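Local coordinates for fatty acid-binding protein TM_1468 (Thermotoga maritima, PDB 1VPV) that binds long-chain fatty acids such as palmitate and may take part in lipid transport or fatty acid metabolism, at residues S21-W29 with I272-I280; G135-E146 with K241-A249. All coordinates share one frame; numbering follows the deposited sequence.

Contact 1 (S21-W29 with I272-I280); sequences STADVPFSW and IISPMGKVI. With PLM (palmitic acid), chain D.
Ile272, near the end of edge strand 267-275, lies against Pro26, in the loop after strand 15-20, and Trp29, at the start of helix 29-32. Its CG1 is anti to the backbone N (chi1 -176°), which carries CD1 toward the indole NE1 and Ser28 OG while CG2 rests 3.7 Å from Trp29 CZ2. Pro26 sits over the centre of one indole face, packing two residues of the first segment together beside the isoleucine. The carbonyl of Ile273 is joined to Phe27 N through a water. Ser274 OG then donates to Asp24 O, 2.5 Å away and from above the carbonyl plane. At Pro275 the ring atom CG meets Phe27 CE2 at 3.6 Å. Met276, a selenomethionine, lays CG near Asp24 OD2, but its chain bends at chi3 and sends CE to PLM CE, 3.5 Å away. Gly277, the N-cap residue of helix 278-284, gives its N-H to Asp24 OD1 at 2.8 Å, nearly straight (168°) though well above the carboxylate plane. Val279 CG1 touches both Thr22 CG2 and palmitate C4. Ile280 sets CG1 3.5 Å from Asp24 OD2 and CD1 against the lipid. OD1 probably also takes a proton from a water that accepts from Ile280 N, while OD2 is hydrogen-bonded to Ser134 OG; these donors and the nearby helix N-terminus would probably stabilise the buried carboxylate's negative charge.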
loop_
_atom_site.group_PDB
_atom_site.type_symbol
_atom_site.label_atom_id
_atom_site.label_comp_id
_atom_site.label_asym_id
_atom_site.label_seq_id
_atom_site.Cartn_x
_atom_site.Cartn_y
_atom_site.Cartn_z
ATOM N N SER A 21 1.708 -6.473 -5.126
ATOM C CA SER A 21 0.608 -6.920 -4.265
ATOM C C SER A 21 0.560 -6.200 -2.905
ATOM O O SER A 21 -0.492 -6.127 -2.274
ATOM C CB SER A 21 0.694 -8.413 -4.026
ATOM O OG SER A 21 1.917 -8.717 -3.407
ATOM N N THR A 22 1.700 -5.670 -2.472
ATOM C CA THR A 22 1.763 -4.872 -1.249
ATOM C C THR A 22 1.084 -3.496 -1.357
ATOM O O THR A 22 1.001 -2.813 -0.374
ATOM C CB THR A 22 3.224 -4.630 -0.779
ATOM O OG1 THR A 22 3.838 -3.634 -1.583
ATOM C CG2 THR A 22 4.018 -5.884 -0.883
ATOM N N ALA A 23 0.650 -3.105 -2.546
ATOM C CA ALA A 23 -0.180 -1.915 -2.725
ATOM C C ALA A 23 -1.624 -2.061 -2.220
ATOM O O ALA A 23 -2.314 -1.040 -2.046
ATOM C CB ALA A 23 -0.198 -1.461 -4.218
ATOM N N ASP A 24 -2.077 -3.308 -2.016
ATOM C CA ASP A 24 -3.425 -3.582 -1.509
ATOM C C ASP A 24 -4.445 -2.744 -2.289
ATOM O O ASP A 24 -5.284 -2.042 -1.707
ATOM C CB ASP A 24 -3.516 -3.254 -0.010
ATOM C CG ASP A 24 -2.547 -4.059 0.843
ATOM O OD1 ASP A 24 -2.171 -5.183 0.435
ATOM O OD2 ASP A 24 -2.182 -3.576 1.960
ATOM N N VAL A 25 -4.346 -2.809 -3.611
ATOM C CA VAL A 25 -5.166 -2.006 -4.511
ATOM C C VAL A 25 -6.637 -2.414 -4.433
ATOM O O VAL A 25 -6.951 -3.624 -4.435
ATOM C CB VAL A 25 -4.644 -2.085 -6.001
ATOM C CG1 VAL A 25 -4.838 -3.480 -6.594
ATOM C CG2 VAL A 25 -5.314 -1.013 -6.877
ATOM N N PRO A 26 -7.558 -1.425 -4.350
ATOM C CA PRO A 26 -8.991 -1.799 -4.246
ATOM C C PRO A 26 -9.413 -2.640 -5.426
ATOM O O PRO A 26 -8.957 -2.387 -6.544
ATOM C CB PRO A 26 -9.705 -0.454 -4.221
ATOM C CG PRO A 26 -8.627 0.526 -3.699
ATOM C CD PRO A 26 -7.366 0.031 -4.329
ATOM N N PHE A 27 -10.240 -3.655 -5.212
ATOM C CA PHE A 27 -10.490 -4.606 -6.310
ATOM C C PHE A 27 -11.007 -3.896 -7.548
ATOM O O PHE A 27 -10.564 -4.207 -8.650
ATOM C CB PHE A 27 -11.410 -5.773 -5.870
ATOM C CG PHE A 27 -10.814 -6.589 -4.757
ATOM C CD1 PHE A 27 -9.631 -7.294 -4.962
ATOM C CD2 PHE A 27 -11.367 -6.577 -3.485
ATOM C CE1 PHE A 27 -9.024 -7.999 -3.915
ATOM C CE2 PHE A 27 -10.778 -7.302 -2.432
ATOM C CZ PHE A 27 -9.604 -8.004 -2.656
ATOM N N SER A 28 -11.922 -2.936 -7.372
ATOM C CA SER A 28 -12.638 -2.348 -8.504
ATOM C C SER A 28 -11.763 -1.430 -9.335
ATOM O O SER A 28 -12.053 -1.178 -10.498
ATOM C CB SER A 28 -13.884 -1.592 -8.033
ATOM O OG SER A 28 -13.584 -0.719 -6.957
ATOM N N TRP A 29 -10.689 -0.920 -8.751
ATOM C CA TRP A 29 -9.824 0.009 -9.446
ATOM C C TRP A 29 -8.989 -0.683 -10.470
ATOM O O TRP A 29 -8.399 -0.022 -11.326
ATOM C CB TRP A 29 -8.888 0.691 -8.492
ATOM C CG TRP A 29 -9.540 1.684 -7.599
ATOM C CD1 TRP A 29 -10.863 1.791 -7.303
ATOM C CD2 TRP A 29 -8.873 2.692 -6.858
ATOM N NE1 TRP A 29 -11.070 2.819 -6.433
ATOM C CE2 TRP A 29 -9.863 3.395 -6.139
ATOM C CE3 TRP A 29 -7.524 3.081 -6.743
ATOM C CZ2 TRP A 29 -9.560 4.465 -5.312
ATOM C CZ3 TRP A 29 -7.207 4.140 -5.932
ATOM C CH2 TRP A 29 -8.228 4.829 -5.209
ATOM N N ILE A 272 -12.682 4.701 -0.237
ATOM C CA ILE A 272 -12.998 3.314 -0.509
ATOM C C ILE A 272 -12.210 2.470 0.512
ATOM O O ILE A 272 -11.219 2.930 1.054
ATOM C CB ILE A 272 -12.658 2.958 -1.970
ATOM C CG1 ILE A 272 -13.069 1.542 -2.280
ATOM C CG2 ILE A 272 -11.149 3.158 -2.259
ATOM C CD1 ILE A 272 -13.159 1.266 -3.755
ATOM N N ILE A 273 -12.699 1.272 0.796
ATOM C CA ILE A 273 -12.053 0.364 1.718
ATOM C C ILE A 273 -11.362 -0.741 0.917
ATOM O O ILE A 273 -11.934 -1.269 -0.028
ATOM C CB ILE A 273 -13.090 -0.228 2.715
ATOM C CG1 ILE A 273 -13.497 0.861 3.722
ATOM C CG2 ILE A 273 -12.519 -1.425 3.478
ATOM C CD1 ILE A 273 -14.710 0.501 4.547
ATOM N N SER A 274 -10.142 -1.088 1.309
ATOM C CA SER A 274 -9.391 -2.177 0.690
ATOM C C SER A 274 -8.760 -3.123 1.719
ATOM O O SER A 274 -7.956 -2.703 2.569
ATOM C CB SER A 274 -8.276 -1.604 -0.174
ATOM O OG SER A 274 -7.638 -2.612 -0.919
ATOM N N PRO A 275 -9.085 -4.407 1.633
ATOM C CA PRO A 275 -8.450 -5.336 2.554
ATOM C C PRO A 275 -6.943 -5.470 2.278
ATOM O O PRO A 275 -6.522 -5.466 1.137
ATOM C CB PRO A 275 -9.161 -6.654 2.273
ATOM C CG PRO A 275 -9.695 -6.519 0.928
ATOM C CD PRO A 275 -10.011 -5.078 0.716
HETATM N N MSE A 276 -6.141 -5.579 3.315
HETATM C CA MSE A 276 -4.703 -5.750 3.116
HETATM C C MSE A 276 -4.414 -7.178 2.648
HETATM O O MSE A 276 -5.000 -8.165 3.159
HETATM C CB MSE A 276 -3.938 -5.445 4.405
HETATM C CG MSE A 276 -3.994 -4.021 4.819
HETATM SE SE MSE A 276 -3.684 -3.678 6.771
HETATM C CE MSE A 276 -2.313 -2.191 6.607
ATOM N N GLY A 277 -3.521 -7.277 1.666
ATOM C CA GLY A 277 -3.166 -8.574 1.065
ATOM C C GLY A 277 -2.363 -9.485 1.990
ATOM O O GLY A 277 -2.179 -9.198 3.173
ATOM N N LYS A 278 -1.877 -10.585 1.429
ATOM C CA LYS A 278 -1.167 -11.611 2.213
ATOM C C LYS A 278 0.171 -11.100 2.773
ATOM O O LYS A 278 0.511 -11.337 3.926
ATOM C CB LYS A 278 -0.930 -12.897 1.380
ATOM C CG LYS A 278 -2.139 -13.416 0.614
ATOM C CD LYS A 278 -1.857 -14.824 0.078
ATOM C CE LYS A 278 -3.021 -15.385 -0.736
ATOM N NZ LYS A 278 -2.564 -16.606 -1.445
ATOM N N VAL A 279 0.924 -10.396 1.951
ATOM C CA VAL A 279 2.233 -9.899 2.375
ATOM C C VAL A 279 2.105 -8.812 3.452
ATOM O O VAL A 279 2.743 -8.877 4.500
ATOM C CB VAL A 279 3.043 -9.414 1.167
ATOM C CG1 VAL A 279 4.335 -8.783 1.601
ATOM C CG2 VAL A 279 3.346 -10.603 0.254
ATOM N N ILE A 280 1.284 -7.814 3.219
ATOM C CA ILE A 280 1.129 -6.779 4.216
ATOM C C ILE A 280 0.614 -7.383 5.547
ATOM O O ILE A 280 1.150 -7.109 6.638
ATOM C CB ILE A 280 0.262 -5.638 3.671
ATOM C CG1 ILE A 280 1.051 -4.870 2.587
ATOM C CG2 ILE A 280 -0.189 -4.718 4.779
ATOM C CD1 ILE A 280 2.151 -3.974 3.123
HETATM C C1 PLM D . 9.192 -8.352 0.567
HETATM O O1 PLM D . 9.997 -7.911 -0.306
HETATM O O2 PLM D . 9.354 -9.491 1.110
HETATM C C2 PLM D . 8.006 -7.489 0.931
HETATM C C3 PLM D . 8.224 -6.781 2.253
HETATM C C4 PLM D . 6.959 -6.037 2.661
HETATM C C5 PLM D . 7.179 -5.396 4.027
HETATM C C6 PLM D . 5.965 -4.643 4.508
HETATM C C7 PLM D . 6.199 -3.944 5.838
HETATM C C8 PLM D . 4.877 -3.548 6.490
HETATM C C9 PLM D . 4.258 -2.346 5.812
HETATM C CA PLM D . 2.904 -1.995 6.395
HETATM C CB PLM D . 2.385 -0.695 5.799
HETATM C CC PLM D . 0.915 -0.499 6.156
HETATM C CD PLM D . 0.385 0.883 5.719
HETATM C CE PLM D . -1.121 0.998 5.870
HETATM C CF PLM D . -1.630 2.409 5.619
HETATM C CG PLM D . -1.842 2.704 4.131
HETATM O O HOH W 1 -0.334 -7.333 0.585
HETATM O O HOH W 2 -11.699 -2.923 -2.357
#

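Contact 2 (G135-E146 with K241-A249); sequences GAIPLPARVARE and KLRVIGVHA. With PLM (palmitic acid), chain D.
Arg243 and Arg142 lay their guanidinium groups one on the other where helix 138-149 packs against strand 241-248, an inner strand of the six-stranded mixed sheet in this DegV-fold protein. The two planes are 22° apart with centres 3.7 Å from each other, and Arg142 NE stands over the centre of the Arg243 group. Both chains bend at chi3, in opposite senses (59° in Arg142, -64° in Arg243), and they arrive from opposite directions. Acidic partners probably offset the like charges: Asp270 pairs with Arg142 NH1, Glu294 with Arg243 NE, and Glu146 takes the far end of Arg243. There NH2 donates to Glu146 OE1 at 3.2 Å and NH1 to OE2 at 3.1 Å, an end-on, nearly coplanar grip that uses the syn lone pair of each oxygen. Val143 CG2 adds an apolar touch at the edge of the same guanidinium. A leucine in place of Arg243 would probably leave the carboxylates of Glu146 and Glu294 without this charged mate and the Arg142 guanidinium without its stacked partner. Farther along the strand the contact becomes apolar. Ile245 reaches Pro138 CB with CD1, and its CG1 lies 3.9 Å from Leu139 CD2. The backbone of Gly135 comes close to the strand, where a CB would collide with Val247. Val247 divides its methyls, CG1 lying 3.6 Å from Gly135 CA and CG2 3.8 Å from palmitate CE.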
loop_
_atom_site.group_PDB
_atom_site.type_symbol
_atom_site.label_atom_id
_atom_site.label_comp_id
_atom_site.label_asym_id
_atom_site.label_seq_id
_atom_site.Cartn_x
_atom_site.Cartn_y
_atom_site.Cartn_z
ATOM N N GLY A 135 -2.193 0.675 1.202
ATOM C CA GLY A 135 -3.254 1.515 0.572
ATOM C C GLY A 135 -2.817 2.922 0.152
ATOM O O GLY A 135 -3.570 3.661 -0.501
ATOM N N ALA A 136 -1.622 3.344 0.529
ATOM C CA ALA A 136 -1.159 4.627 0.054
ATOM C C ALA A 136 -0.683 4.552 -1.400
ATOM O O ALA A 136 -0.752 5.539 -2.095
ATOM C CB ALA A 136 -0.087 5.166 0.937
ATOM N N ILE A 137 -0.215 3.393 -1.860
ATOM C CA ILE A 137 0.393 3.278 -3.195
ATOM C C ILE A 137 -0.581 3.492 -4.351
ATOM O O ILE A 137 -0.205 4.096 -5.365
ATOM C CB ILE A 137 1.123 1.928 -3.388
ATOM C CG1 ILE A 137 2.467 1.962 -2.674
ATOM C CG2 ILE A 137 1.357 1.598 -4.916
ATOM C CD1 ILE A 137 3.005 0.591 -2.359
ATOM N N PRO A 138 -1.814 2.981 -4.236
ATOM C CA PRO A 138 -2.775 3.209 -5.317
ATOM C C PRO A 138 -3.186 4.665 -5.517
ATOM O O PRO A 138 -3.722 5.014 -6.576
ATOM C CB PRO A 138 -4.002 2.397 -4.883
ATOM C CG PRO A 138 -3.512 1.484 -3.804
ATOM C CD PRO A 138 -2.368 2.150 -3.167
ATOM N N LEU A 139 -2.990 5.496 -4.501
ATOM C CA LEU A 139 -3.390 6.901 -4.586
ATOM C C LEU A 139 -2.625 7.564 -5.726
ATOM O O LEU A 139 -3.245 8.054 -6.655
ATOM C CB LEU A 139 -3.235 7.649 -3.231
ATOM C CG LEU A 139 -4.134 7.154 -2.094
ATOM C CD1 LEU A 139 -3.750 7.720 -0.768
ATOM C CD2 LEU A 139 -5.585 7.443 -2.390
ATOM N N PRO A 140 -1.283 7.521 -5.700
ATOM C CA PRO A 140 -0.527 8.004 -6.883
ATOM C C PRO A 140 -0.787 7.276 -8.214
ATOM O O PRO A 140 -0.561 7.861 -9.271
ATOM C CB PRO A 140 0.938 7.866 -6.457
ATOM C CG PRO A 140 0.945 6.978 -5.278
ATOM C CD PRO A 140 -0.389 7.119 -4.609
ATOM N N ALA A 141 -1.263 6.039 -8.174
ATOM C CA ALA A 141 -1.627 5.323 -9.406
ATOM C C ALA A 141 -2.878 5.862 -10.038
ATOM O O ALA A 141 -2.945 6.012 -11.267
ATOM C CB ALA A 141 -1.810 3.855 -9.143
ATOM N N ARG A 142 -3.903 6.076 -9.221
ATOM C CA ARG A 142 -5.124 6.728 -9.683
ATOM C C ARG A 142 -4.801 8.063 -10.319
ATOM O O ARG A 142 -5.282 8.367 -11.416
ATOM C CB ARG A 142 -6.102 6.954 -8.564
ATOM C CG ARG A 142 -7.353 7.725 -9.007
ATOM C CD ARG A 142 -8.489 7.597 -8.025
ATOM N NE ARG A 142 -8.072 8.090 -6.709
ATOM C CZ ARG A 142 -8.845 8.081 -5.624
ATOM N NH1 ARG A 142 -10.095 7.645 -5.682
ATOM N NH2 ARG A 142 -8.369 8.535 -4.472
ATOM N N VAL A 143 -3.991 8.846 -9.626
ATOM C CA VAL A 143 -3.664 10.195 -10.074
ATOM C C VAL A 143 -2.928 10.132 -11.392
ATOM O O VAL A 143 -3.204 10.908 -12.265
ATOM C CB VAL A 143 -2.804 10.958 -9.024
ATOM C CG1 VAL A 143 -2.278 12.231 -9.599
ATOM C CG2 VAL A 143 -3.646 11.261 -7.753
ATOM N N ALA A 144 -1.995 9.195 -11.533
ATOM C CA ALA A 144 -1.315 9.010 -12.796
ATOM C C ALA A 144 -2.298 8.691 -13.899
ATOM O O ALA A 144 -2.139 9.148 -15.045
ATOM C CB ALA A 144 -0.308 7.908 -12.698
ATOM N N ARG A 145 -3.318 7.903 -13.581
ATOM C CA ARG A 145 -4.282 7.525 -14.629
ATOM C C ARG A 145 -5.071 8.744 -15.066
ATOM O O ARG A 145 -5.232 9.010 -16.264
ATOM C CB ARG A 145 -5.252 6.436 -14.141
ATOM C CG ARG A 145 -6.295 6.035 -15.186
ATOM C CD ARG A 145 -5.634 5.594 -16.542
ATOM N NE ARG A 145 -5.041 4.255 -16.426
ATOM C CZ ARG A 145 -4.134 3.738 -17.252
ATOM N NH1 ARG A 145 -3.664 4.418 -18.276
ATOM N NH2 ARG A 145 -3.681 2.520 -17.038
ATOM N N GLU A 146 -5.550 9.494 -14.082
ATOM C CA GLU A 146 -6.428 10.618 -14.359
ATOM C C GLU A 146 -5.685 11.604 -15.231
ATOM O O GLU A 146 -6.218 12.050 -16.242
ATOM C CB GLU A 146 -6.930 11.274 -13.082
ATOM C CG GLU A 146 -7.814 10.335 -12.278
ATOM C CD GLU A 146 -8.013 10.797 -10.831
ATOM O OE1 GLU A 146 -7.045 11.251 -10.177
ATOM O OE2 GLU A 146 -9.154 10.700 -10.346
ATOM N N LYS A 241 -8.989 19.108 2.097
ATOM C CA LYS A 241 -9.624 18.199 1.152
ATOM C C LYS A 241 -8.773 16.952 0.992
ATOM O O LYS A 241 -7.600 17.054 0.626
ATOM C CB LYS A 241 -9.742 18.857 -0.216
ATOM C CG LYS A 241 -11.107 19.404 -0.606
ATOM C CD LYS A 241 -11.238 19.340 -2.156
ATOM C CE LYS A 241 -12.333 20.193 -2.692
ATOM N NZ LYS A 241 -12.026 21.597 -2.352
ATOM N N LEU A 242 -9.370 15.783 1.205
ATOM C CA LEU A 242 -8.635 14.542 1.156
ATOM C C LEU A 242 -9.308 13.515 0.253
ATOM O O LEU A 242 -10.520 13.540 0.091
ATOM C CB LEU A 242 -8.595 13.931 2.551
ATOM C CG LEU A 242 -8.040 14.658 3.763
ATOM C CD1 LEU A 242 -8.007 13.666 4.905
ATOM C CD2 LEU A 242 -6.627 15.229 3.487
ATOM N N ARG A 243 -8.525 12.599 -0.310
ATOM C CA ARG A 243 -9.070 11.308 -0.785
ATOM C C ARG A 243 -8.375 10.193 0.005
ATOM O O ARG A 243 -7.232 10.344 0.402
ATOM C CB ARG A 243 -8.882 11.121 -2.284
ATOM C CG ARG A 243 -9.651 12.121 -3.121
ATOM C CD ARG A 243 -9.754 11.713 -4.599
ATOM N NE ARG A 243 -8.428 11.669 -5.224
ATOM C CZ ARG A 243 -8.204 11.614 -6.541
ATOM N NH1 ARG A 243 -9.205 11.600 -7.388
ATOM N NH2 ARG A 243 -6.956 11.590 -7.020
ATOM N N VAL A 244 -9.060 9.078 0.214
ATOM C CA VAL A 244 -8.659 8.085 1.223
ATOM C C VAL A 244 -8.958 6.640 0.798
ATOM O O VAL A 244 -10.028 6.345 0.255
ATOM C CB VAL A 244 -9.445 8.318 2.539
ATOM C CG1 VAL A 244 -8.962 7.401 3.640
ATOM C CG2 VAL A 244 -9.312 9.754 2.979
ATOM N N ILE A 245 -8.011 5.749 1.065
ATOM C CA ILE A 245 -8.266 4.322 1.062
ATOM C C ILE A 245 -8.122 3.848 2.497
ATOM O O ILE A 245 -7.061 3.926 3.052
ATOM C CB ILE A 245 -7.271 3.577 0.157
ATOM C CG1 ILE A 245 -7.374 4.117 -1.272
ATOM C CG2 ILE A 245 -7.533 2.052 0.154
ATOM C CD1 ILE A 245 -6.431 3.401 -2.257
ATOM N N GLY A 246 -9.210 3.394 3.107
ATOM C CA GLY A 246 -9.144 2.710 4.388
ATOM C C GLY A 246 -8.659 1.285 4.183
ATOM O O GLY A 246 -9.174 0.557 3.299
ATOM N N VAL A 247 -7.647 0.884 4.960
ATOM C CA VAL A 247 -7.127 -0.483 4.866
ATOM C C VAL A 247 -7.284 -1.227 6.159
ATOM O O VAL A 247 -7.326 -0.643 7.241
ATOM C CB VAL A 247 -5.642 -0.565 4.420
ATOM C CG1 VAL A 247 -5.476 0.017 3.019
ATOM C CG2 VAL A 247 -4.759 0.140 5.419
ATOM N N HIS A 248 -7.373 -2.543 6.031
ATOM C CA HIS A 248 -7.543 -3.386 7.177
ATOM C C HIS A 248 -7.094 -4.804 6.859
ATOM O O HIS A 248 -7.246 -5.273 5.747
ATOM C CB HIS A 248 -9.014 -3.368 7.588
ATOM C CG HIS A 248 -9.907 -4.128 6.656
ATOM N ND1 HIS A 248 -10.306 -5.428 6.901
ATOM C CD2 HIS A 248 -10.457 -3.779 5.466
ATOM C CE1 HIS A 248 -11.071 -5.842 5.906
ATOM N NE2 HIS A 248 -11.164 -4.863 5.016
ATOM N N ALA A 249 -6.550 -5.471 7.863
ATOM C CA ALA A 249 -6.262 -6.888 7.806
ATOM C C ALA A 249 -7.358 -7.603 8.566
ATOM O O ALA A 249 -7.262 -7.825 9.774
ATOM C CB ALA A 249 -4.882 -7.181 8.430
HETATM C C1 PLM D . 9.192 -8.352 0.567
HETATM O O1 PLM D . 9.997 -7.911 -0.306
HETATM O O2 PLM D . 9.354 -9.491 1.110
HETATM C C2 PLM D . 8.006 -7.489 0.931
HETATM C C3 PLM D . 8.224 -6.781 2.253
HETATM C C4 PLM D . 6.959 -6.037 2.661
HETATM C C5 PLM D . 7.179 -5.396 4.027
HETATM C C6 PLM D . 5.965 -4.643 4.508
HETATM C C7 PLM D . 6.199 -3.944 5.838
HETATM C C8 PLM D . 4.877 -3.548 6.490
HETATM C C9 PLM D . 4.258 -2.346 5.812
HETATM C CA PLM D . 2.904 -1.995 6.395
HETATM C CB PLM D . 2.385 -0.695 5.799
HETATM C CC PLM D . 0.915 -0.499 6.156
HETATM C CD PLM D . 0.385 0.883 5.719
HETATM C CE PLM D . -1.121 0.998 5.870
HETATM C CF PLM D . -1.630 2.409 5.619
HETATM C CG PLM D . -1.842 2.704 4.131
HETATM O O HOH W 3 -10.473 7.373 -2.347
#

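Overall arrangement
Contacts 1 and 2 show how a lipid site can be built between two sheets of one chain. Their centres lie 10 Å apart, and contact 2 is nested along the sequence inside the loop that contact 1 closes: 21-29, then 135-146, 241-249 and 272-280. Strands 241-248 and 267-275 are parallel neighbours in one sheet, so the strand parts of both second segments belong to the same sheet. Against it come the loop after strand 15-20, a strand of the other sheet, and helix 138-149. Trp29 of contact 1 also packs on Arg142 of contact 2. Both contacts touch the palmitate hydrocarbon chain, whereas Thr75 and Ser108 hydrogen-bond the ligand, so both help line the fatty acid site.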